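Local structure of acetylxylan esterase / glucomannan deacetylase (Cellvibrio japonicus, 2W9X) at residues P182-A187 and L344-L349; T251-N254 and R258-T261; G327-G332 and H336-D341. The protein removes acetyl groups from plant cell wall polysaccharides, acting on acetylated glucomannan in strong preference to acetylated xylan. All coordinates share one frame; numbering follows the deposited sequence.

Contact 1 (P182-A187 and L344-L349); sequences PLTAKA and LLANLL
T184, on helix 180-187, meets A346 and L349 of helix 339-354. From its CB, directed at helix 339-354, the side chain forks. OG1 rests against the backbone of A346, 3.5 Å from A346 CA. OG1 also touches L349, whose CD1 lies 3.6 Å from T184 OG1. The second branch, CG2, packs alongside the base of the same leucine, T184 CG2 to L349 CB being 3.8 Å; the two side chains cross at about a right angle. With OG1 anti to the carbonyl carbon (chi1 -55°), the hydroxyl lies beside its own helix backbone, where it hydrogen-bonds to F180 O one turn back; the oxygen is thereby satisfied in apolar surroundings. The preceding residue, L183, brings its CB to 3.8 Å from A346 CB, and the small methyl of A346 fits between L183 and T184. The segment axes approach to 8.8 Å and cross at -42°, roughly codirectional. T184 and L349 also both touch F147 on strand 144-149, which puts the two helices side by side on one face of the central parallel sheet, as in the alpha/beta/alpha sandwich of SGNH hydrolases.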
loop_
_atom_site.group_PDB
_atom_site.type_symbol
_atom_site.label_atom_id
_atom_site.label_comp_id
_atom_site.label_asym_id
_atom_site.label_seq_id
_atom_site.Cartn_x
_atom_site.Cartn_y
_atom_site.Cartn_z
ATOM N N PRO B 182 -18.161 1.111 10.016
ATOM C CA PRO B 182 -18.692 0.208 11.064
ATOM C C PRO B 182 -18.719 -1.265 10.655
ATOM O O PRO B 182 -18.391 -2.122 11.474
ATOM C CB PRO B 182 -20.099 0.754 11.309
ATOM C CG PRO B 182 -19.930 2.213 11.061
ATOM C CD PRO B 182 -19.090 2.232 9.780
ATOM N N LEU B 183 -19.073 -1.554 9.400
ATOM C CA LEU B 183 -19.109 -2.939 8.911
ATOM C C LEU B 183 -17.721 -3.572 8.910
ATOM O O LEU B 183 -17.571 -4.731 9.300
ATOM C CB LEU B 183 -19.714 -3.039 7.503
ATOM C CG LEU B 183 -21.152 -2.624 7.202
ATOM C CD1 LEU B 183 -21.414 -2.866 5.715
ATOM C CD2 LEU B 183 -22.201 -3.330 8.103
ATOM N N THR B 184 -16.709 -2.820 8.477
ATOM C CA THR B 184 -15.327 -3.299 8.575
ATOM C C THR B 184 -14.892 -3.562 10.032
ATOM O O THR B 184 -14.346 -4.617 10.330
ATOM C CB THR B 184 -14.336 -2.366 7.828
ATOM O OG1 THR B 184 -14.778 -2.214 6.468
ATOM C CG2 THR B 184 -12.932 -2.937 7.811
ATOM N N ALA B 185 -15.128 -2.610 10.927
ATOM C CA ALA B 185 -14.734 -2.768 12.326
ATOM C C ALA B 185 -15.384 -4.010 12.975
ATOM O O ALA B 185 -14.747 -4.742 13.729
ATOM C CB ALA B 185 -15.084 -1.533 13.093
ATOM N N LYS B 186 -16.650 -4.255 12.650
ATOM C CA LYS B 186 -17.398 -5.375 13.240
ATOM C C LYS B 186 -16.883 -6.756 12.823
ATOM O O LYS B 186 -16.946 -7.711 13.617
ATOM C CB LYS B 186 -18.897 -5.209 12.986
ATOM C CG LYS B 186 -19.506 -4.115 13.887
ATOM C CD LYS B 186 -20.972 -3.867 13.584
ATOM C CE LYS B 186 -21.563 -2.893 14.581
ATOM N NZ LYS B 186 -23.014 -2.648 14.299
ATOM N N ALA B 187 -16.337 -6.855 11.606
ATOM C CA ALA B 187 -15.733 -8.109 11.129
ATOM C C ALA B 187 -14.480 -8.480 11.930
ATOM O O ALA B 187 -14.090 -9.649 11.979
ATOM C CB ALA B 187 -15.416 -8.037 9.630
ATOM N N LEU B 344 -19.832 -3.830 -0.249
ATOM C CA LEU B 344 -18.731 -4.158 -1.166
ATOM C C LEU B 344 -17.400 -3.527 -0.731
ATOM O O LEU B 344 -16.338 -4.178 -0.773
ATOM C CB LEU B 344 -19.073 -3.761 -2.612
ATOM C CG LEU B 344 -20.337 -4.428 -3.163
ATOM C CD1 LEU B 344 -20.676 -3.895 -4.566
ATOM C CD2 LEU B 344 -20.232 -5.999 -3.145
ATOM N N LEU B 345 -17.457 -2.265 -0.321
ATOM C CA LEU B 345 -16.248 -1.556 0.148
ATOM C C LEU B 345 -15.739 -2.156 1.446
ATOM O O LEU B 345 -14.539 -2.276 1.640
ATOM C CB LEU B 345 -16.529 -0.074 0.334
ATOM C CG LEU B 345 -16.842 0.651 -0.990
ATOM C CD1 LEU B 345 -17.455 2.027 -0.717
ATOM C CD2 LEU B 345 -15.585 0.769 -1.845
ATOM N N ALA B 346 -16.661 -2.579 2.307
ATOM C CA ALA B 346 -16.295 -3.263 3.549
ATOM C C ALA B 346 -15.545 -4.549 3.248
ATOM O O ALA B 346 -14.483 -4.804 3.821
ATOM C CB ALA B 346 -17.532 -3.530 4.390
ATOM N N ASN B 347 -16.076 -5.346 2.316
ATOM C CA ASN B 347 -15.439 -6.613 1.935
ATOM C C ASN B 347 -14.051 -6.381 1.394
ATOM O O ASN B 347 -13.137 -7.150 1.675
ATOM C CB ASN B 347 -16.286 -7.392 0.907
ATOM C CG ASN B 347 -17.659 -7.757 1.430
ATOM O OD1 ASN B 347 -17.891 -7.780 2.642
ATOM N ND2 ASN B 347 -18.586 -8.034 0.516
ATOM N N LEU B 348 -13.894 -5.311 0.619
ATOM C CA LEU B 348 -12.587 -4.912 0.091
ATOM C C LEU B 348 -11.581 -4.656 1.222
ATOM O O LEU B 348 -10.445 -5.150 1.207
ATOM C CB LEU B 348 -12.763 -3.623 -0.714
ATOM C CG LEU B 348 -12.087 -3.310 -2.038
ATOM C CD1 LEU B 348 -12.298 -4.453 -3.033
ATOM C CD2 LEU B 348 -12.704 -2.027 -2.566
ATOM N N LEU B 349 -12.015 -3.854 2.188
ATOM C CA LEU B 349 -11.207 -3.494 3.356
ATOM C C LEU B 349 -10.914 -4.700 4.260
ATOM O O LEU B 349 -9.772 -4.906 4.692
ATOM C CB LEU B 349 -11.932 -2.396 4.137
ATOM C CG LEU B 349 -11.858 -0.969 3.582
ATOM C CD1 LEU B 349 -12.835 -0.097 4.321
ATOM C CD2 LEU B 349 -10.443 -0.419 3.740
#

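Contact 2 (T251-N254 and R258-T261); sequences TALN and RWKT
W259 NE1, on the indole that receives L253, is hydrogen-bonded to D268 OD2, and the same oxygen forms a salt bridge with R258 NH1. The pairing holds arginine and tryptophan together: R258 CG lies 3.7 Å above the indole plane, over its centre, and W259 NE1 lies over the middle of the guanidinium. L253 reaches the benzo part of the indole with one methyl, L253 CD2 to W259 CE3 being 3.7 Å, and crosses the tryptophan at about a right angle. The approach is oblique to the ring, and the same methyl also comes to 4.0 Å from W259 CB. L253 CG, anti to the carbonyl carbon (chi1 -70°), puts the fork between W259 and T261, with CD2 on the first and L253 CD1 3.6 Å from T261 O. T261 is the N-cap of helix 262-283, its OG1 accepting from A264 N, so the leucine packs just where this long helix of the SGNH hydrolase domain begins. No hydrogen bond joins the two segments directly; within the loop, N254 N bonds to E257 OE1. The side chain of W259 is about 10 Å from that of N247, probably a transition-state stabiliser.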
loop_
_atom_site.group_PDB
_atom_site.type_symbol
_atom_site.label_atom_id
_atom_site.label_comp_id
_atom_site.label_asym_id
_atom_site.label_seq_id
_atom_site.Cartn_x
_atom_site.Cartn_y
_atom_site.Cartn_z
ATOM N N THR B 251 -15.422 18.942 -8.980
ATOM C CA THR B 251 -15.948 20.098 -9.696
ATOM C C THR B 251 -14.810 21.002 -10.129
ATOM O O THR B 251 -13.707 20.976 -9.563
ATOM C CB THR B 251 -16.929 20.960 -8.839
ATOM O OG1 THR B 251 -16.263 21.409 -7.656
ATOM C CG2 THR B 251 -18.199 20.196 -8.459
ATOM N N ALA B 252 -15.100 21.808 -11.140
ATOM C CA ALA B 252 -14.211 22.846 -11.619
ATOM C C ALA B 252 -14.139 23.987 -10.606
ATOM O O ALA B 252 -15.096 24.244 -9.880
ATOM C CB ALA B 252 -14.738 23.375 -12.955
ATOM N N LEU B 253 -13.000 24.672 -10.570
ATOM C CA LEU B 253 -12.839 25.854 -9.738
ATOM C C LEU B 253 -13.744 27.004 -10.210
ATOM O O LEU B 253 -13.862 27.267 -11.401
ATOM C CB LEU B 253 -11.372 26.306 -9.721
ATOM C CG LEU B 253 -10.377 25.399 -8.983
ATOM C CD1 LEU B 253 -8.957 25.557 -9.560
ATOM C CD2 LEU B 253 -10.409 25.666 -7.479
ATOM N N ASN B 254 -14.394 27.663 -9.263
ATOM C CA ASN B 254 -15.062 28.934 -9.535
ATOM C C ASN B 254 -14.067 30.078 -9.485
ATOM O O ASN B 254 -12.963 29.905 -8.970
ATOM C CB ASN B 254 -16.197 29.133 -8.547
ATOM C CG ASN B 254 -17.240 28.047 -8.675
ATOM O OD1 ASN B 254 -18.084 28.100 -9.572
ATOM N ND2 ASN B 254 -17.163 27.027 -7.807
ATOM N N ARG B 258 -9.740 30.422 -3.847
ATOM C CA ARG B 258 -8.376 30.902 -3.582
ATOM C C ARG B 258 -7.326 30.265 -4.494
ATOM O O ARG B 258 -6.292 30.871 -4.760
ATOM C CB ARG B 258 -8.004 30.769 -2.101
ATOM C CG ARG B 258 -7.995 29.346 -1.561
ATOM C CD ARG B 258 -7.697 29.379 -0.081
ATOM N NE ARG B 258 -7.484 28.041 0.468
ATOM C CZ ARG B 258 -6.287 27.488 0.676
ATOM N NH1 ARG B 258 -6.208 26.265 1.204
ATOM N NH2 ARG B 258 -5.167 28.164 0.383
ATOM N N TRP B 259 -7.608 29.061 -4.994
ATOM C CA TRP B 259 -6.765 28.433 -6.015
ATOM C C TRP B 259 -7.164 28.979 -7.374
ATOM O O TRP B 259 -8.342 28.921 -7.743
ATOM C CB TRP B 259 -6.941 26.917 -5.990
ATOM C CG TRP B 259 -6.972 26.365 -4.599
ATOM C CD1 TRP B 259 -5.899 25.938 -3.860
ATOM C CD2 TRP B 259 -8.126 26.192 -3.768
ATOM N NE1 TRP B 259 -6.317 25.501 -2.630
ATOM C CE2 TRP B 259 -7.676 25.656 -2.540
ATOM C CE3 TRP B 259 -9.501 26.461 -3.935
ATOM C CZ2 TRP B 259 -8.546 25.369 -1.485
ATOM C CZ3 TRP B 259 -10.368 26.165 -2.889
ATOM C CH2 TRP B 259 -9.885 25.617 -1.679
ATOM N N LYS B 260 -6.188 29.511 -8.109
ATOM C CA LYS B 260 -6.445 30.148 -9.402
ATOM C C LYS B 260 -6.130 29.266 -10.610
ATOM O O LYS B 260 -6.461 29.618 -11.749
ATOM C CB LYS B 260 -5.686 31.483 -9.502
ATOM C CG LYS B 260 -6.070 32.491 -8.434
ATOM C CD LYS B 260 -7.579 32.731 -8.423
ATOM C CE LYS B 260 -7.991 33.702 -7.332
ATOM N NZ LYS B 260 -9.475 33.780 -7.275
ATOM N N THR B 261 -5.472 28.136 -10.355
ATOM C CA THR B 261 -5.202 27.124 -11.366
ATOM C C THR B 261 -5.444 25.768 -10.730
ATOM O O THR B 261 -5.354 25.623 -9.502
ATOM C CB THR B 261 -3.731 27.151 -11.836
ATOM O OG1 THR B 261 -2.878 26.898 -10.715
ATOM C CG2 THR B 261 -3.343 28.502 -12.496
#

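Contact 3 (G327-G332 and H336-D341); sequences GLDYSG and HPSAND
D341 turns its carboxylate onto the backbone of D329 and Y330. D341 OD1 accepts from D329 N at 2.8 Å on its syn side, nearly straight at 162°; D341 OD2 takes Y330 N at 2.8 Å through its syn lone pair and, from above the carboxylate plane, S338 N at 2.9 Å. S338 OG, set between backbone N and carbonyl carbon (chi1 61°), reaches both D329 OD1, to which it donates at 2.7 Å, and D341 N, from which it accepts. D341 N to S338 OG and S338 N to D341 OD2 together form a capping box. D329 OD1 also receives S331 N, an Asx turn. The two carboxylates, their planes 53° apart, bring D329 OD1 within 3.0 Å of D341 OD2, a like-charge approach that the N-H and O-H donors probably offset. Beside H336, G332 N bonds to H336 O at 3.0 Å, and P337 CD packs 3.9 Å from Y330 CD1. Farther out, H336 ND1 bonds to H334 O and its ring stacks on Y156, beside the inferred nucleophile S151, whose reactivity H336 is inferred to raise. The loop runs from strand 320-325 to the start of helix 339-354, with P337 against F152 of helix 151-154.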
loop_
_atom_site.group_PDB
_atom_site.type_symbol
_atom_site.label_atom_id
_atom_site.label_comp_id
_atom_site.label_asym_id
_atom_site.label_seq_id
_atom_site.Cartn_x
_atom_site.Cartn_y
_atom_site.Cartn_z
ATOM N N GLY B 327 -16.487 0.069 -9.441
ATOM C CA GLY B 327 -17.626 -0.810 -9.732
ATOM C C GLY B 327 -18.782 -0.692 -8.756
ATOM O O GLY B 327 -19.456 -1.680 -8.475
ATOM N N LEU B 328 -19.002 0.520 -8.230
ATOM C CA LEU B 328 -20.150 0.789 -7.375
ATOM C C LEU B 328 -21.356 1.134 -8.226
ATOM O O LEU B 328 -21.188 1.584 -9.359
ATOM C CB LEU B 328 -19.828 1.965 -6.472
ATOM C CG LEU B 328 -19.008 1.706 -5.197
ATOM C CD1 LEU B 328 -17.763 0.965 -5.448
ATOM C CD2 LEU B 328 -18.672 3.048 -4.537
ATOM N N ASP B 329 -22.566 0.948 -7.694
ATOM C CA ASP B 329 -23.772 1.378 -8.419
ATOM C C ASP B 329 -24.232 2.800 -8.092
ATOM O O ASP B 329 -25.048 3.357 -8.822
ATOM C CB ASP B 329 -24.934 0.379 -8.301
ATOM C CG ASP B 329 -25.412 0.156 -6.859
ATOM O OD1 ASP B 329 -25.368 1.052 -5.986
ATOM O OD2 ASP B 329 -25.898 -0.954 -6.612
ATOM N N TYR B 330 -23.710 3.376 -7.007
ATOM C CA TYR B 330 -24.085 4.732 -6.594
ATOM C C TYR B 330 -25.613 5.002 -6.650
ATOM O O TYR B 330 -26.040 6.081 -7.082
ATOM C CB TYR B 330 -23.328 5.793 -7.410
ATOM C CG TYR B 330 -21.819 5.751 -7.254
ATOM C CD1 TYR B 330 -21.195 6.330 -6.138
ATOM C CD2 TYR B 330 -21.011 5.149 -8.228
ATOM C CE1 TYR B 330 -19.790 6.319 -5.985
ATOM C CE2 TYR B 330 -19.600 5.131 -8.079
ATOM C CZ TYR B 330 -19.010 5.710 -6.951
ATOM O OH TYR B 330 -17.625 5.704 -6.786
ATOM N N SER B 331 -26.420 4.055 -6.162
ATOM C CA SER B 331 -27.886 4.194 -6.215
ATOM C C SER B 331 -28.520 4.890 -4.996
ATOM O O SER B 331 -29.735 5.018 -4.941
ATOM C CB SER B 331 -28.557 2.831 -6.476
ATOM O OG SER B 331 -28.479 2.033 -5.311
ATOM N N GLY B 332 -27.699 5.352 -4.047
ATOM C CA GLY B 332 -28.191 6.127 -2.903
ATOM C C GLY B 332 -28.442 7.575 -3.270
ATOM O O GLY B 332 -28.226 7.958 -4.418
ATOM N N HIS B 336 -24.828 8.675 -4.551
ATOM C CA HIS B 336 -23.867 8.231 -3.533
ATOM C C HIS B 336 -23.866 6.699 -3.350
ATOM O O HIS B 336 -24.803 6.028 -3.750
ATOM C CB HIS B 336 -24.093 8.948 -2.192
ATOM C CG HIS B 336 -23.563 10.344 -2.158
ATOM N ND1 HIS B 336 -24.125 11.372 -2.886
ATOM C CD2 HIS B 336 -22.536 10.888 -1.466
ATOM C CE1 HIS B 336 -23.453 12.486 -2.651
ATOM N NE2 HIS B 336 -22.494 12.221 -1.784
ATOM N N PRO B 337 -22.787 6.141 -2.765
ATOM C CA PRO B 337 -22.768 4.708 -2.530
ATOM C C PRO B 337 -24.065 4.212 -1.861
ATOM O O PRO B 337 -24.562 4.822 -0.908
ATOM C CB PRO B 337 -21.577 4.524 -1.574
ATOM C CG PRO B 337 -20.621 5.626 -1.979
ATOM C CD PRO B 337 -21.540 6.792 -2.311
ATOM N N SER B 338 -24.585 3.105 -2.369
ATOM C CA SER B 338 -25.702 2.429 -1.752
ATOM C C SER B 338 -25.211 1.559 -0.592
ATOM O O SER B 338 -24.001 1.375 -0.416
ATOM C CB SER B 338 -26.419 1.566 -2.788
ATOM O OG SER B 338 -25.521 0.595 -3.300
ATOM N N ALA B 339 -26.159 1.017 0.170
ATOM C CA ALA B 339 -25.862 0.069 1.252
ATOM C C ALA B 339 -25.124 -1.148 0.693
ATOM O O ALA B 339 -24.172 -1.638 1.305
ATOM C CB ALA B 339 -27.138 -0.348 1.982
ATOM N N ASN B 340 -25.538 -1.591 -0.496
ATOM C CA ASN B 340 -24.763 -2.557 -1.275
ATOM C C ASN B 340 -23.328 -2.158 -1.585
ATOM O O ASN B 340 -22.424 -2.935 -1.344
ATOM C CB ASN B 340 -25.472 -2.955 -2.557
ATOM C CG ASN B 340 -25.919 -4.372 -2.496
ATOM O OD1 ASN B 340 -27.100 -4.653 -2.248
ATOM N ND2 ASN B 340 -24.953 -5.304 -2.611
ATOM N N ASP B 341 -23.131 -0.969 -2.135
ATOM C CA ASP B 341 -21.781 -0.429 -2.306
ATOM C C ASP B 341 -20.981 -0.452 -0.996
ATOM O O ASP B 341 -19.804 -0.818 -0.984
ATOM C CB ASP B 341 -21.848 0.997 -2.847
ATOM C CG ASP B 341 -22.459 1.081 -4.231
ATOM O OD1 ASP B 341 -22.418 0.092 -4.992
ATOM O OD2 ASP B 341 -22.971 2.159 -4.571
#

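All three contacts belong to the SGNH hydrolase part of the chain. Contacts 1 and 3 share helix 339-354: contact 3 sits at its start and contact 1 farther along, their centres 14 Å apart and joined by packing of L345 CD1 on L328 CD2 at 4.1 Å. Contact 2 is remote, its centre 35 Å from that of contact 1 and 28 Å from that of contact 3. Along the chain, contact 1 closes a long loop within which contact 2 and then contact 3 follow in series. One helix therefore connects the packing beside the parallel sheet to the histidine loop, whereas contact 2 follows helix 246-249, whose N247 has its side chain about 6 Å from that of H336.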